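Local coordinates for protein DnaJ homolog subfamily C member 3 (PDB 3IEG) that acts as an endoplasmic reticulum co-chaperone in the unfolded protein response, binding misfolded proteins through its TPR region, stimulating the HSC70 ATPase and restraining the GCN2 kinase, at residues Ala73-Gly78 with Glu104-Glu109; Asp92-Val97 with Ser112-Ala117; Asp118-Leu123 with Leu147-Trp152. All coordinates share one frame; numbering follows the deposited sequence.

Overall arrangement
The chain is the TPR region of a longer protein. From the N terminus, helix 71-84 comes first, then helix 87-98, and both pack against the long helix 104-132 that follows. Contact 1 (73-78 with 104-109) closes a loop of 25 residues; contact 2 (92-97 with 112-117) opens inside that loop and closes beyond it, so the two cross. Their centres lie about 8 Å apart, and Asp93 joins their first segments through a salt bridge to Arg77 and a longer, weaker ion pair to Arg74. Contacts 1 and 2 thus join helices of the third repeat to helix 104-132. Contact 3 (118-123 with 147-152) follows in series and packs that helix on the end of helix 136-149 within the fourth.

Contact 1 (Ala73-Gly78 with Glu104-Glu109); sequences ARLQRG and EQEEKE
Helix 71-84 of the third TPR repeat meets the N-terminal turns of helix 104-132 through one leucine, Leu75, which faces Glu106 and Glu109. One methyl does all of the touching: Leu75 CD2 lies 3.7 Å from Glu106 CG, and the two side chains pass each other at a slant. Leu75 CD2 also rests against the carboxylate end of Glu109, 3.9 Å from Glu109 OE1, with these two side chains nearly perpendicular. Leu75 CG stands anti to the backbone N (chi1 177°), which swings the branch across the gap toward the other helix; the leucine also packs on Phe94 of helix 87-98. The carboxylates find polar partners. Gln105 NE2 donates to Glu109 OE2 at 2.9 Å with an N-H...O angle of 151°; the amide reaches the anti side of that oxygen, 17° out of the carboxylate plane. Glu109 OE1 is gripped by His79 and by a water that accepts from Gln76 NE2 at 3.0 Å, making a bridge between the helices. Glu106 OE1 accepts a hydrogen bond from Ser103 N, just before the helix. The contact is thus a small apolar touch beside polar, partly exposed groups: leucine packs on the CG methylene of Glu106 and the carboxylate end of Glu109, and the bonds to His79 and the water would probably offset the cost of setting Glu109 OE1 against a methyl.

Contact 2 (Asp92-Val97 with Ser112-Ala117); sequences DDFKKV and SQLVKA
This is a near-antiparallel helix-helix contact between helix 87-98, in the third TPR repeat, and helix 104-132 after it, made mainly by Phe94 against Gln113 and Leu114. The axes of the two short segments approach to 9.6 Å with a signed crossing angle of -151°, and the CA atoms of Phe94 and Leu114 are 6.6 Å apart. Gln113 CB sits over one face of the phenyl ring, 3.4 Å from the centroid of the Phe94 ring, a CH-pi contact. Gln113 CG follows along the CE1-CZ side of the ring, 3.6 Å from Phe94 CZ. The glutamine chain bends at chi2 (-69°), and its amide plane stands 73° from the ring plane. Gln113 NE2 donates to His79 ND1, so the polar end is held by helix 71-84 while the methylenes cover the phenylalanine. Leu114 completes the interface by laying CD2 3.7 Å from Phe94 CB and CD1 3.8 Å from Lys95 CG, with the leucine and the aliphatic stem of the lysine roughly at right angles. An alanine here removes the phenyl ring, and would probably open a gap under Gln113 CB and leave the glutamine methylenes without their apolar support. Antiparallel packing of successive helices, as here between 87-98 and 104-132, is characteristic of TPR arrays, whose helical hairpins stack into a superhelix.

Contact 3 (Asp118-Leu123 with Leu147-Trp152); sequences DEMQRL and LEVCVW
Within the fourth TPR repeat, Met120, present in the crystal as selenomethionine, reaches from helix 104-132 to Val149 and Cys150, at the C-terminal side of helix 136-149. Its chain folds at chi2 (-56°) and again at chi3 (-84°), which brings the selenium and the terminal methyl alongside the valine. Met120 SE lies 3.9 Å from Val149 CB. Met120 CE comes nearest the same carbon, Val149 CB, at 3.4 Å, the two side chains passing at a slant. Beyond the valine, Met120 CE also faces Cys150, 4.0 Å from Cys150 CB; the modelled approach of the methyl to SG is too tight to be relied on. Cys150 is the centre of an inverse gamma turn, with a weak bond from Val151 N to Val149 O at 3.0 Å, so the backbone bends just where the two residues present their side chains to Met120. Ile146 and Leu87 also touch Met120, so helices 136-149 and 87-98 both bear on it. The junction is therefore apolar: a flexible, polarisable selenoether (a thioether in the natural methionine) packs beside the branched valine and the cysteine, and the two parts of the repeat are probably held together here by van der Waals and hydrophobic contact.

Contact 1 (Ala73-Gly78 with Glu104-Glu109)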
loop_
_atom_site.group_PDB
_atom_site.type_symbol
_atom_site.label_atom_id
_atom_site.label_comp_id
_atom_site.label_asym_id
_atom_site.label_seq_id
_atom_site.Cartn_x
_atom_site.Cartn_y
_atom_site.Cartn_z
ATOM N N ALA A 73 -24.967 12.121 23.062
ATOM C CA ALA A 73 -24.251 12.554 21.874
ATOM C C ALA A 73 -22.761 12.673 22.128
ATOM O O ALA A 73 -21.952 12.362 21.248
ATOM C CB ALA A 73 -24.805 13.866 21.373
ATOM N N ARG A 74 -22.398 13.128 23.325
ATOM C CA ARG A 74 -21.001 13.259 23.692
ATOM C C ARG A 74 -20.368 11.883 23.867
ATOM O O ARG A 74 -19.234 11.663 23.450
ATOM C CB ARG A 74 -20.832 14.119 24.943
ATOM C CG ARG A 74 -19.378 14.331 25.326
ATOM C CD ARG A 74 -19.183 15.252 26.510
ATOM N NE ARG A 74 -18.935 16.625 26.077
ATOM C CZ ARG A 74 -19.689 17.643 26.450
ATOM N NH1 ARG A 74 -20.706 17.431 27.263
ATOM N NH2 ARG A 74 -19.437 18.862 26.025
ATOM N N LEU A 75 -21.104 10.946 24.452
ATOM C CA LEU A 75 -20.580 9.599 24.562
ATOM C C LEU A 75 -20.227 9.055 23.177
ATOM O O LEU A 75 -19.145 8.496 22.986
ATOM C CB LEU A 75 -21.552 8.679 25.289
ATOM C CG LEU A 75 -21.119 7.207 25.384
ATOM C CD1 LEU A 75 -19.838 7.040 26.179
ATOM C CD2 LEU A 75 -22.222 6.354 25.980
ATOM N N GLN A 76 -21.125 9.253 22.208
ATOM C CA GLN A 76 -20.904 8.775 20.841
ATOM C C GLN A 76 -19.674 9.406 20.185
ATOM O O GLN A 76 -18.879 8.714 19.550
ATOM C CB GLN A 76 -22.159 8.965 19.963
ATOM C CG GLN A 76 -23.376 8.094 20.338
ATOM C CD GLN A 76 -23.034 6.622 20.516
ATOM O OE1 GLN A 76 -22.237 6.059 19.772
ATOM N NE2 GLN A 76 -23.639 5.994 21.508
ATOM N N ARG A 77 -19.508 10.715 20.350
ATOM C CA ARG A 77 -18.331 11.398 19.806
ATOM C C ARG A 77 -17.039 10.871 20.417
ATOM O O ARG A 77 -16.048 10.681 19.709
ATOM C CB ARG A 77 -18.421 12.912 19.982
ATOM C CG ARG A 77 -17.291 13.629 19.275
ATOM C CD ARG A 77 -17.438 15.126 19.300
ATOM N NE ARG A 77 -17.217 15.642 20.637
ATOM C CZ ARG A 77 -17.280 16.923 20.940
ATOM N NH1 ARG A 77 -17.548 17.808 19.993
ATOM N NH2 ARG A 77 -17.076 17.312 22.184
ATOM N N GLY A 78 -17.060 10.633 21.723
ATOM C CA GLY A 78 -15.952 9.999 22.424
ATOM C C GLY A 78 -15.523 8.691 21.789
ATOM O O GLY A 78 -14.332 8.435 21.632
ATOM N N GLU A 104 -27.003 4.990 33.912
ATOM C CA GLU A 104 -26.161 3.888 34.348
ATOM C C GLU A 104 -25.329 3.302 33.198
ATOM O O GLU A 104 -24.121 3.124 33.331
ATOM C CB GLU A 104 -27.016 2.813 35.007
ATOM C CG GLU A 104 -26.244 1.572 35.364
ATOM C CD GLU A 104 -27.044 0.607 36.191
ATOM O OE1 GLU A 104 -28.297 0.616 36.087
ATOM O OE2 GLU A 104 -26.412 -0.162 36.946
ATOM N N GLN A 105 -25.985 3.019 32.076
ATOM C CA GLN A 105 -25.337 2.424 30.901
ATOM C C GLN A 105 -24.235 3.321 30.330
ATOM O O GLN A 105 -23.134 2.857 30.047
ATOM C CB GLN A 105 -26.384 2.109 29.822
ATOM C CG GLN A 105 -25.826 1.573 28.502
ATOM C CD GLN A 105 -24.945 0.345 28.691
ATOM O OE1 GLN A 105 -25.135 -0.442 29.632
ATOM N NE2 GLN A 105 -23.966 0.182 27.804
ATOM N N GLU A 106 -24.554 4.602 30.170
ATOM C CA GLU A 106 -23.591 5.610 29.761
ATOM C C GLU A 106 -22.402 5.730 30.721
ATOM O O GLU A 106 -21.263 5.867 30.279
ATOM C CB GLU A 106 -24.286 6.957 29.584
ATOM C CG GLU A 106 -25.057 7.033 28.299
ATOM C CD GLU A 106 -26.108 8.111 28.281
ATOM O OE1 GLU A 106 -26.415 8.711 29.330
ATOM O OE2 GLU A 106 -26.637 8.354 27.188
ATOM N N GLU A 107 -22.665 5.665 32.022
ATOM C CA GLU A 107 -21.592 5.701 33.015
ATOM C C GLU A 107 -20.604 4.531 32.848
ATOM O O GLU A 107 -19.400 4.758 32.835
ATOM C CB GLU A 107 -22.147 5.776 34.451
ATOM C CG GLU A 107 -21.071 5.932 35.547
ATOM C CD GLU A 107 -21.630 5.963 36.963
ATOM O OE1 GLU A 107 -22.870 5.914 37.144
ATOM O OE2 GLU A 107 -20.821 6.044 37.912
ATOM N N LYS A 108 -21.111 3.303 32.703
ATOM C CA LYS A 108 -20.246 2.122 32.538
ATOM C C LYS A 108 -19.437 2.165 31.241
ATOM O O LYS A 108 -18.249 1.838 31.243
ATOM C CB LYS A 108 -21.036 0.795 32.632
ATOM C CG LYS A 108 -20.121 -0.468 32.578
ATOM C CD LYS A 108 -20.861 -1.817 32.707
ATOM C CE LYS A 108 -20.954 -2.290 34.178
ATOM N NZ LYS A 108 -22.102 -1.661 34.925
ATOM N N GLU A 109 -20.090 2.568 30.148
ATOM C CA GLU A 109 -19.449 2.712 28.828
ATOM C C GLU A 109 -18.291 3.730 28.869
ATOM O O GLU A 109 -17.206 3.454 28.357
ATOM C CB GLU A 109 -20.491 3.090 27.760
ATOM C CG GLU A 109 -20.332 2.378 26.420
ATOM C CD GLU A 109 -21.595 2.437 25.527
ATOM O OE1 GLU A 109 -21.473 2.874 24.358
ATOM O OE2 GLU A 109 -22.702 2.034 25.975
HETATM O O HOH W 1 -22.691 3.258 22.255
#

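Contact 2 (Asp92-Val97 with Ser112-Ala117)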
loop_
_atom_site.group_PDB
_atom_site.type_symbol
_atom_site.label_atom_id
_atom_site.label_comp_id
_atom_site.label_asym_id
_atom_site.label_seq_id
_atom_site.Cartn_x
_atom_site.Cartn_y
_atom_site.Cartn_z
ATOM N N ASP A 92 -11.264 13.662 27.288
ATOM C CA ASP A 92 -11.986 14.857 27.641
ATOM C C ASP A 92 -13.498 14.632 27.520
ATOM O O ASP A 92 -14.246 14.964 28.441
ATOM C CB ASP A 92 -11.535 16.018 26.774
ATOM C CG ASP A 92 -12.049 17.344 27.278
ATOM O OD1 ASP A 92 -11.396 17.930 28.165
ATOM O OD2 ASP A 92 -13.107 17.802 26.796
ATOM N N ASP A 93 -13.940 14.052 26.404
ATOM C CA ASP A 93 -15.359 13.752 26.190
ATOM C C ASP A 93 -15.919 12.730 27.175
ATOM O O ASP A 93 -16.957 12.977 27.788
ATOM C CB ASP A 93 -15.641 13.326 24.748
ATOM C CG ASP A 93 -16.125 14.472 23.888
ATOM O OD1 ASP A 93 -16.279 15.586 24.413
ATOM O OD2 ASP A 93 -16.367 14.271 22.683
ATOM N N PHE A 94 -15.233 11.603 27.339
ATOM C CA PHE A 94 -15.653 10.599 28.302
ATOM C C PHE A 94 -15.705 11.166 29.714
ATOM O O PHE A 94 -16.662 10.929 30.442
ATOM C CB PHE A 94 -14.719 9.401 28.285
ATOM C CG PHE A 94 -14.710 8.640 26.992
ATOM C CD1 PHE A 94 -15.887 8.100 26.472
ATOM C CD2 PHE A 94 -13.511 8.426 26.312
ATOM C CE1 PHE A 94 -15.872 7.401 25.284
ATOM C CE2 PHE A 94 -13.487 7.703 25.126
ATOM C CZ PHE A 94 -14.665 7.188 24.614
ATOM N N LYS A 95 -14.675 11.911 30.107
ATOM C CA LYS A 95 -14.652 12.523 31.428
ATOM C C LYS A 95 -15.845 13.467 31.652
ATOM O O LYS A 95 -16.459 13.445 32.717
ATOM C CB LYS A 95 -13.315 13.243 31.679
ATOM C CG LYS A 95 -12.211 12.345 32.226
ATOM C CD LYS A 95 -10.821 12.996 32.166
ATOM C CE LYS A 95 -9.750 12.021 32.711
ATOM N NZ LYS A 95 -8.387 12.120 32.059
ATOM N N LYS A 96 -16.173 14.289 30.659
ATOM C CA LYS A 96 -17.305 15.210 30.785
ATOM C C LYS A 96 -18.671 14.493 30.832
ATOM O O LYS A 96 -19.621 14.988 31.454
ATOM C CB LYS A 96 -17.283 16.250 29.670
ATOM C CG LYS A 96 -16.181 17.302 29.811
ATOM C CD LYS A 96 -16.285 18.356 28.710
ATOM C CE LYS A 96 -15.207 19.429 28.834
ATOM N NZ LYS A 96 -15.124 20.301 27.612
ATOM N N VAL A 97 -18.752 13.339 30.166
ATOM C CA VAL A 97 -19.906 12.459 30.229
ATOM C C VAL A 97 -20.152 12.031 31.682
ATOM O O VAL A 97 -21.290 12.095 32.170
ATOM C CB VAL A 97 -19.712 11.214 29.308
ATOM C CG1 VAL A 97 -20.583 10.044 29.748
ATOM C CG2 VAL A 97 -19.962 11.566 27.838
ATOM N N SER A 112 -15.361 2.441 31.046
ATOM C CA SER A 112 -14.728 1.404 30.252
ATOM C C SER A 112 -13.820 2.022 29.167
ATOM O O SER A 112 -12.704 1.537 28.916
ATOM C CB SER A 112 -15.806 0.525 29.632
ATOM O OG SER A 112 -15.244 -0.440 28.776
ATOM N N GLN A 113 -14.294 3.105 28.550
ATOM C CA GLN A 113 -13.535 3.778 27.512
ATOM C C GLN A 113 -12.378 4.624 28.065
ATOM O O GLN A 113 -11.402 4.864 27.356
ATOM C CB GLN A 113 -14.459 4.616 26.628
ATOM C CG GLN A 113 -15.462 3.826 25.769
ATOM C CD GLN A 113 -14.799 3.039 24.659
ATOM O OE1 GLN A 113 -14.154 2.022 24.903
ATOM N NE2 GLN A 113 -14.967 3.498 23.423
ATOM N N LEU A 114 -12.475 5.057 29.322
ATOM C CA LEU A 114 -11.385 5.803 29.959
ATOM C C LEU A 114 -10.238 4.904 30.373
ATOM O O LEU A 114 -9.080 5.331 30.356
ATOM C CB LEU A 114 -11.860 6.632 31.163
ATOM C CG LEU A 114 -12.508 7.997 30.895
ATOM C CD1 LEU A 114 -12.973 8.585 32.206
ATOM C CD2 LEU A 114 -11.589 8.993 30.179
ATOM N N VAL A 115 -10.554 3.665 30.749
ATOM C CA VAL A 115 -9.507 2.693 31.061
ATOM C C VAL A 115 -8.723 2.438 29.786
ATOM O O VAL A 115 -7.494 2.515 29.786
ATOM C CB VAL A 115 -10.058 1.371 31.641
ATOM C CG1 VAL A 115 -8.952 0.303 31.721
ATOM C CG2 VAL A 115 -10.682 1.604 33.017
ATOM N N LYS A 116 -9.448 2.194 28.695
ATOM C CA LYS A 116 -8.836 1.852 27.428
ATOM C C LYS A 116 -8.056 2.991 26.767
ATOM O O LYS A 116 -7.016 2.744 26.164
ATOM C CB LYS A 116 -9.875 1.304 26.460
ATOM C CG LYS A 116 -9.280 0.358 25.441
ATOM C CD LYS A 116 -10.293 0.019 24.376
ATOM C CE LYS A 116 -11.399 -0.911 24.898
ATOM N NZ LYS A 116 -12.124 -1.549 23.759
ATOM N N ALA A 117 -8.565 4.219 26.865
ATOM C CA ALA A 117 -7.885 5.396 26.322
ATOM C C ALA A 117 -6.528 5.568 26.987
ATOM O O ALA A 117 -5.515 5.814 26.334
ATOM C CB ALA A 117 -8.728 6.638 26.529
#

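Contact 3 (Asp118-Leu123 with Leu147-Trp152)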
loop_
_atom_site.group_PDB
_atom_site.type_symbol
_atom_site.label_atom_id
_atom_site.label_comp_id
_atom_site.label_asym_id
_atom_site.label_seq_id
_atom_site.Cartn_x
_atom_site.Cartn_y
_atom_site.Cartn_z
ATOM N N ASP A 118 -6.532 5.411 28.300
ATOM C CA ASP A 118 -5.347 5.532 29.100
ATOM C C ASP A 118 -4.304 4.449 28.786
ATOM O O ASP A 118 -3.103 4.719 28.845
ATOM C CB ASP A 118 -5.733 5.509 30.570
ATOM C CG ASP A 118 -4.612 5.946 31.446
ATOM O OD1 ASP A 118 -4.397 7.169 31.538
ATOM O OD2 ASP A 118 -3.924 5.067 32.013
ATOM N N GLU A 119 -4.751 3.235 28.468
ATOM C CA GLU A 119 -3.871 2.224 27.902
ATOM C C GLU A 119 -3.211 2.724 26.606
ATOM O O GLU A 119 -1.992 2.665 26.459
ATOM C CB GLU A 119 -4.658 0.986 27.551
ATOM C CG GLU A 119 -4.729 -0.065 28.588
ATOM C CD GLU A 119 -5.569 -1.242 28.107
ATOM O OE1 GLU A 119 -6.599 -1.546 28.764
ATOM O OE2 GLU A 119 -5.210 -1.843 27.057
HETATM N N MSE A 120 -4.036 3.204 25.676
HETATM C CA MSE A 120 -3.576 3.733 24.389
HETATM C C MSE A 120 -2.613 4.890 24.569
HETATM O O MSE A 120 -1.628 5.007 23.837
HETATM C CB MSE A 120 -4.761 4.189 23.525
HETATM C CG MSE A 120 -5.792 3.119 23.304
HETATM SE SE MSE A 120 -4.999 1.518 22.527
HETATM C CE MSE A 120 -5.088 2.161 20.727
ATOM N N GLN A 121 -2.916 5.734 25.551
ATOM C CA GLN A 121 -2.151 6.932 25.843
ATOM C C GLN A 121 -0.732 6.559 26.317
ATOM O O GLN A 121 0.247 7.219 25.977
ATOM C CB GLN A 121 -2.907 7.763 26.887
ATOM C CG GLN A 121 -2.470 9.203 26.986
ATOM C CD GLN A 121 -3.101 10.100 25.944
ATOM O OE1 GLN A 121 -4.182 10.644 26.160
ATOM N NE2 GLN A 121 -2.407 10.292 24.820
ATOM N N ARG A 122 -0.653 5.477 27.083
ATOM C CA ARG A 122 0.587 4.921 27.595
ATOM C C ARG A 122 1.363 4.230 26.476
ATOM O O ARG A 122 2.582 4.350 26.392
ATOM C CB ARG A 122 0.238 3.940 28.720
ATOM C CG ARG A 122 1.386 3.171 29.350
ATOM C CD ARG A 122 1.613 1.772 28.733
ATOM N NE ARG A 122 2.112 0.813 29.726
ATOM C CZ ARG A 122 3.288 0.893 30.362
ATOM N NH1 ARG A 122 4.135 1.896 30.130
ATOM N NH2 ARG A 122 3.616 -0.042 31.249
ATOM N N LEU A 123 0.646 3.503 25.623
ATOM C CA LEU A 123 1.242 2.792 24.495
ATOM C C LEU A 123 1.779 3.749 23.431
ATOM O O LEU A 123 2.765 3.457 22.765
ATOM C CB LEU A 123 0.228 1.833 23.866
ATOM C CG LEU A 123 0.023 0.430 24.439
ATOM C CD1 LEU A 123 -1.173 -0.222 23.766
ATOM C CD2 LEU A 123 1.272 -0.441 24.274
ATOM N N LEU A 147 -2.955 0.238 16.999
ATOM C CA LEU A 147 -3.783 0.274 15.794
ATOM C C LEU A 147 -4.949 -0.723 15.767
ATOM O O LEU A 147 -5.816 -0.630 14.898
ATOM C CB LEU A 147 -2.923 0.190 14.526
ATOM C CG LEU A 147 -2.063 1.430 14.228
ATOM C CD1 LEU A 147 -0.932 1.077 13.283
ATOM C CD2 LEU A 147 -2.896 2.586 13.676
ATOM N N GLU A 148 -4.967 -1.660 16.718
ATOM C CA GLU A 148 -6.104 -2.571 16.910
ATOM C C GLU A 148 -7.319 -1.796 17.392
ATOM O O GLU A 148 -8.447 -2.137 17.061
ATOM C CB GLU A 148 -5.799 -3.664 17.948
ATOM C CG GLU A 148 -4.810 -4.730 17.513
ATOM C CD GLU A 148 -5.275 -5.491 16.286
ATOM O OE1 GLU A 148 -4.435 -5.733 15.380
ATOM O OE2 GLU A 148 -6.478 -5.843 16.218
ATOM N N VAL A 149 -7.081 -0.756 18.179
ATOM C CA VAL A 149 -8.151 0.026 18.758
ATOM C C VAL A 149 -8.332 1.310 17.972
ATOM O O VAL A 149 -9.438 1.632 17.568
ATOM C CB VAL A 149 -7.881 0.331 20.246
ATOM C CG1 VAL A 149 -8.923 1.283 20.801
ATOM C CG2 VAL A 149 -7.825 -0.960 21.059
ATOM N N CYS A 150 -7.248 2.048 17.761
ATOM C CA CYS A 150 -7.318 3.310 17.050
ATOM C C CYS A 150 -7.119 3.027 15.567
ATOM O O CYS A 150 -6.040 3.272 14.998
ATOM C CB CYS A 150 -6.263 4.276 17.573
ATOM S SG CYS A 150 -6.304 4.519 19.353
ATOM N N VAL A 151 -8.169 2.495 14.951
ATOM C CA VAL A 151 -8.101 1.966 13.595
ATOM C C VAL A 151 -8.129 3.059 12.527
ATOM O O VAL A 151 -7.728 2.820 11.390
ATOM C CB VAL A 151 -9.220 0.908 13.325
ATOM C CG1 VAL A 151 -8.956 -0.392 14.107
ATOM C CG2 VAL A 151 -10.610 1.463 13.668
ATOM N N TRP A 152 -8.591 4.251 12.884
ATOM C CA TRP A 152 -8.651 5.355 11.931
ATOM C C TRP A 152 -7.581 6.418 12.219
ATOM O O TRP A 152 -7.669 7.557 11.749
ATOM C CB TRP A 152 -10.054 5.981 11.898
ATOM C CG TRP A 152 -11.173 4.999 11.627
ATOM C CD1 TRP A 152 -11.109 3.850 10.874
ATOM C CD2 TRP A 152 -12.518 5.094 12.093
ATOM N NE1 TRP A 152 -12.331 3.222 10.860
ATOM C CE2 TRP A 152 -13.216 3.964 11.598
ATOM C CE3 TRP A 152 -13.206 6.020 12.888
ATOM C CZ2 TRP A 152 -14.565 3.736 11.876
ATOM C CZ3 TRP A 152 -14.557 5.794 13.167
ATOM C CH2 TRP A 152 -15.217 4.657 12.661
#